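Local coordinates for Non-structural polyprotein (PDB 4GUA) that forms part of a Sindbis virus replicase precursor, joining the nsP2 protease that probably processes the polyprotein to the macro and zinc-binding domains of nsP3, at residues Cys356-Val361 against Thr482-Asp487; Ile448-Thr453 against Asp461-Ser466. All blocks are in the same frame, centred on the assembly; numbering follows the deposited sequence.

Interaction 1 (Cys356-Val361 against Thr482-Asp487); sequences CQEEAV and TIYCLD
Glu358 leaves its backbone with CG lying beside its own N and trans to the carbonyl carbon, then bends sharply at the next bond (chi2 72°), and this folded chain carries the carboxylate to the hydroxyls of Thr482 and Tyr484. Tyr484 swings its ring out in the same first-torsion sense, and the phenol and the glutamate chain approach from opposite directions. Each carboxylate oxygen takes one hydroxyl. Tyr484 OH donates to Glu358 OE1 over 3.1 Å, arriving on the syn side and only 17° out of the carboxylate plane. Thr482 OG1 donates to Glu358 OE2, also at 3.1 Å, but from well above that plane, 61° out of it. The two donors therefore grip the same group quite differently. OE1 lies at the edge of the ring, and the carboxylate is turned steeply against the aromatic plane.

Cys356 adds the apolar part. Its CB packs on the phenol end of the ring, 3.7 Å from Tyr484 CZ, approaching obliquely.

The backbones stay well apart, the nearest CA pair being Glu358 and Thr482 at 7.8 Å, because strand 445-448 runs between strands 360-364 and 480-484. Glu358 and Tyr484 both rest on Ala447 of that strand, so the side chains meet across it. Thr482 and Tyr484, two residues apart on one strand, present their hydroxyls to the same carboxylate, one to each oxygen. Next along the loop, Glu359 turns elsewhere, to a salt bridge with Lys406.

Thr482 and Tyr484 are buried, and the glutamate gives both hydroxyls an acceptor while their bonds restrict its rotation. The two bonds tie the loop before strand 360-364 to strand 480-484, two strands over, and two donors would probably favour the carboxylate anion.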
# COMPACT_ATOMS: atom_id res chain seq x y z
N CYS A 356 1.12 27.52 20.63
CA CYS A 356 1.66 26.18 20.47
C CYS A 356 3.16 26.16 20.14
O CYS A 356 3.67 27.05 19.46
CB CYS A 356 0.88 25.41 19.39
SG CYS A 356 1.03 26.06 17.71
N GLN A 357 3.84 25.14 20.66
CA GLN A 357 5.26 24.92 20.38
C GLN A 357 5.49 23.90 19.26
O GLN A 357 6.63 23.63 18.90
CB GLN A 357 5.98 24.45 21.65
CG GLN A 357 6.14 25.52 22.73
CD GLN A 357 6.98 26.69 22.26
OE1 GLN A 357 8.15 26.53 21.90
NE2 GLN A 357 6.39 27.88 22.25
N GLU A 358 4.42 23.32 18.72
CA GLU A 358 4.55 22.28 17.69
C GLU A 358 4.98 22.89 16.36
O GLU A 358 4.68 24.05 16.09
CB GLU A 358 3.24 21.52 17.53
CG GLU A 358 2.90 20.57 18.67
CD GLU A 358 2.50 21.29 19.95
OE1 GLU A 358 1.95 22.41 19.85
OE2 GLU A 358 2.72 20.73 21.04
N GLU A 359 5.65 22.10 15.52
CA GLU A 359 6.22 22.61 14.26
C GLU A 359 5.18 23.25 13.35
O GLU A 359 5.44 24.28 12.72
CB GLU A 359 6.94 21.49 13.50
CG GLU A 359 7.50 21.95 12.16
CD GLU A 359 8.28 20.86 11.43
OE1 GLU A 359 8.72 19.89 12.09
OE2 GLU A 359 8.44 20.98 10.19
N ALA A 360 4.02 22.61 13.25
CA ALA A 360 2.94 23.14 12.44
C ALA A 360 1.67 23.23 13.26
O ALA A 360 1.44 22.44 14.17
CB ALA A 360 2.72 22.27 11.22
N VAL A 361 0.84 24.21 12.94
CA VAL A 361 -0.44 24.38 13.60
C VAL A 361 -1.53 24.33 12.54
O VAL A 361 -1.39 24.90 11.46
CB VAL A 361 -0.51 25.72 14.35
CG1 VAL A 361 -0.32 26.89 13.40
CG2 VAL A 361 -1.82 25.84 15.10
N THR A 482 -0.64 17.06 19.01
CA THR A 482 -1.21 17.72 20.17
C THR A 482 -2.56 18.35 19.80
O THR A 482 -2.63 19.29 19.02
CB THR A 482 -0.27 18.81 20.71
OG1 THR A 482 0.97 18.21 21.11
CG2 THR A 482 -0.90 19.51 21.90
N ILE A 483 -3.62 17.78 20.36
CA ILE A 483 -4.97 18.28 20.17
C ILE A 483 -5.28 19.38 21.18
O ILE A 483 -5.21 19.18 22.39
CB ILE A 483 -5.99 17.13 20.34
CG1 ILE A 483 -5.64 15.98 19.39
CG2 ILE A 483 -7.40 17.63 20.09
CD1 ILE A 483 -6.48 14.75 19.58
N TYR A 484 -5.61 20.56 20.66
CA TYR A 484 -5.89 21.73 21.49
C TYR A 484 -7.39 21.88 21.58
O TYR A 484 -8.07 21.81 20.56
CB TYR A 484 -5.27 22.98 20.87
CG TYR A 484 -3.81 23.17 21.20
CD1 TYR A 484 -2.85 22.34 20.65
CD2 TYR A 484 -3.40 24.17 22.07
CE1 TYR A 484 -1.51 22.50 20.95
CE2 TYR A 484 -2.07 24.34 22.38
CZ TYR A 484 -1.12 23.50 21.82
OH TYR A 484 0.21 23.67 22.13
N CYS A 485 -7.93 22.06 22.78
CA CYS A 485 -9.37 22.21 22.87
C CYS A 485 -9.97 23.15 23.92
O CYS A 485 -9.60 23.14 25.10
CB CYS A 485 -9.98 20.83 23.09
SG CYS A 485 -9.17 19.90 24.41
N LEU A 486 -10.86 24.01 23.43
CA LEU A 486 -12.17 24.20 24.01
C LEU A 486 -12.28 24.23 25.54
O LEU A 486 -11.63 25.01 26.24
CB LEU A 486 -13.10 23.11 23.46
CG LEU A 486 -13.33 23.10 21.95
CD1 LEU A 486 -13.59 21.70 21.49
CD2 LEU A 486 -14.50 24.00 21.59
N ASP A 487 -13.12 23.31 26.03
CA ASP A 487 -13.69 23.31 27.37
C ASP A 487 -13.12 22.14 28.15
O ASP A 487 -12.80 21.10 27.58
CB ASP A 487 -15.21 23.19 27.27
CG ASP A 487 -15.87 22.96 28.62
OD1 ASP A 487 -15.47 23.61 29.61
OD2 ASP A 487 -16.80 22.12 28.69

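Interaction 2 (Ile448-Thr453 against Asp461-Ser466); sequences IPLLST and DRLEVS
The type II beta turn Leu450-Thr453, in the loop that follows strand 445-448 of the macro domain, is fastened here to the first turn of helix 463-474. Ser466 makes the tie. Its OG is trans to the backbone N (chi1 -171°). From there Ser466 OG donates to Leu451 O at 2.7 Å, in the carbonyl plane and on a lone pair. The C=O...donor angle is 135°. The same OG is hydrogen-bonded to Tyr431 OH. Tyr431 OH, from helix 420-440, also bonds Leu451 N, so both backbone polar atoms of Leu451 have partners.

Within the turn, Thr453 OG1 reaches back to Leu450 O at 3.1 Å, tilted 27° from the carbonyl plane. That leaves its methyl facing the helix, where CG2 touches Ser466 CB at 3.7 Å. Close by that methyl, Leu450 sends CD1 slantwise across the Leu463 side chain, 4.0 Å from Leu463 CG. At Ser452, Arg462 brings its CB and CG near the carbonyl O. Its guanidinium runs off to a salt bridge with Glu420 and a cation-pi contact with Phe415.

The helix start is itself shaped by an Asx turn, Asp461 OD1 accepting from Leu463 N at 3.2 Å, while OD2 pairs with Arg493.

Ser452 N makes a weak hydrogen bond to the sulfonate of a bound MES, probably from the crystallisation liquor. This suits the loop's place in the fold: in macro domains, the glycine-containing loop after this strand helps cradle the phosphates of ADP-ribose, and the turn is probably part of that pocket.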
# COMPACT_ATOMS: atom_id res chain seq x y z
N ILE A 448 -3.43 20.65 16.40
CA ILE A 448 -4.65 20.58 15.61
C ILE A 448 -5.90 20.63 16.49
O ILE A 448 -5.92 20.06 17.58
CB ILE A 448 -4.63 19.29 14.77
CG1 ILE A 448 -5.93 19.10 14.00
CG2 ILE A 448 -4.37 18.09 15.66
CD1 ILE A 448 -5.86 17.96 13.03
N PRO A 449 -6.94 21.34 16.03
CA PRO A 449 -8.22 21.38 16.73
C PRO A 449 -9.15 20.31 16.19
O PRO A 449 -8.78 19.63 15.23
CB PRO A 449 -8.75 22.76 16.37
CG PRO A 449 -8.28 22.95 14.97
CD PRO A 449 -6.93 22.27 14.89
N LEU A 450 -10.35 20.16 16.75
CA LEU A 450 -11.29 19.20 16.21
C LEU A 450 -12.16 19.91 15.19
O LEU A 450 -12.99 20.74 15.55
CB LEU A 450 -12.15 18.58 17.31
CG LEU A 450 -11.43 17.74 18.36
CD1 LEU A 450 -12.44 17.08 19.29
CD2 LEU A 450 -10.55 16.69 17.72
N LEU A 451 -11.97 19.57 13.92
CA LEU A 451 -12.68 20.24 12.85
C LEU A 451 -14.17 20.01 12.94
O LEU A 451 -14.63 18.93 13.33
CB LEU A 451 -12.15 19.77 11.50
CG LEU A 451 -10.65 20.03 11.26
CD1 LEU A 451 -10.21 19.50 9.90
CD2 LEU A 451 -10.34 21.52 11.36
N SER A 452 -14.93 21.04 12.60
CA SER A 452 -16.39 20.97 12.50
C SER A 452 -17.09 20.67 13.81
O SER A 452 -18.21 20.15 13.79
CB SER A 452 -16.81 19.91 11.47
OG SER A 452 -16.31 20.19 10.18
N THR A 453 -16.46 20.96 14.94
CA THR A 453 -17.16 20.82 16.22
C THR A 453 -17.73 22.12 16.81
O THR A 453 -18.57 22.06 17.71
CB THR A 453 -16.22 20.22 17.27
OG1 THR A 453 -15.22 21.19 17.64
CG2 THR A 453 -15.54 18.97 16.73
N ASP A 461 -23.22 17.63 19.01
CA ASP A 461 -21.89 17.38 19.56
C ASP A 461 -21.15 16.35 18.71
O ASP A 461 -21.48 15.16 18.71
CB ASP A 461 -22.02 16.90 21.01
CG ASP A 461 -20.70 16.46 21.62
OD1 ASP A 461 -20.04 15.57 21.05
OD2 ASP A 461 -20.33 17.01 22.67
N ARG A 462 -20.14 16.83 17.98
CA ARG A 462 -19.40 16.01 17.02
C ARG A 462 -18.04 15.49 17.52
O ARG A 462 -17.27 14.92 16.75
CB ARG A 462 -19.24 16.79 15.71
CG ARG A 462 -20.58 17.08 15.05
CD ARG A 462 -21.08 15.86 14.26
NE ARG A 462 -22.51 15.91 13.91
CZ ARG A 462 -23.11 16.87 13.20
NH1 ARG A 462 -22.43 17.90 12.74
NH2 ARG A 462 -24.40 16.79 12.96
N LEU A 463 -17.75 15.69 18.81
CA LEU A 463 -16.43 15.35 19.35
C LEU A 463 -15.96 13.95 18.95
O LEU A 463 -14.88 13.80 18.39
CB LEU A 463 -16.45 15.45 20.88
CG LEU A 463 -15.12 15.21 21.63
CD1 LEU A 463 -15.24 15.69 23.06
CD2 LEU A 463 -14.69 13.74 21.63
N GLU A 464 -16.75 12.93 19.25
CA GLU A 464 -16.33 11.55 19.02
C GLU A 464 -15.98 11.27 17.55
O GLU A 464 -14.95 10.67 17.26
CB GLU A 464 -17.42 10.58 19.49
CG GLU A 464 -18.60 10.41 18.52
CD GLU A 464 -19.40 11.69 18.29
OE1 GLU A 464 -19.08 12.73 18.91
OE2 GLU A 464 -20.36 11.66 17.48
N VAL A 465 -16.83 11.75 16.64
CA VAL A 465 -16.67 11.47 15.21
C VAL A 465 -15.55 12.31 14.59
O VAL A 465 -14.80 11.82 13.74
CB VAL A 465 -17.98 11.69 14.43
CG1 VAL A 465 -18.57 13.08 14.68
CG2 VAL A 465 -17.75 11.48 12.94
N SER A 466 -15.45 13.58 14.97
CA SER A 466 -14.36 14.42 14.50
C SER A 466 -13.02 13.85 14.95
O SER A 466 -12.04 13.88 14.21
CB SER A 466 -14.52 15.86 15.01
OG SER A 466 -13.59 16.72 14.38

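How the interactions relate
Running from the N terminus, the chain reaches 356-361, the lead-in to strand 360-364, after the nsP2 part, and then passes through much of the macro fold before reaching 448-453 at the end of strand 445-448. Interaction 2 closes a short loop there, with only seven residues between its segments. Helix 463-474 then leads to strand 480-484, where interaction 1 closes its much longer loop of 120 residues, enclosing interaction 2 entirely. Their centres are about 14 Å apart, yet the segments touch: strand 480-484 pairs with Ile448 through probable backbone hydrogen bonds, and Ile483 packs on Leu450. Together they link the sheet's strands to the helix that follows the loop after strand 445-448.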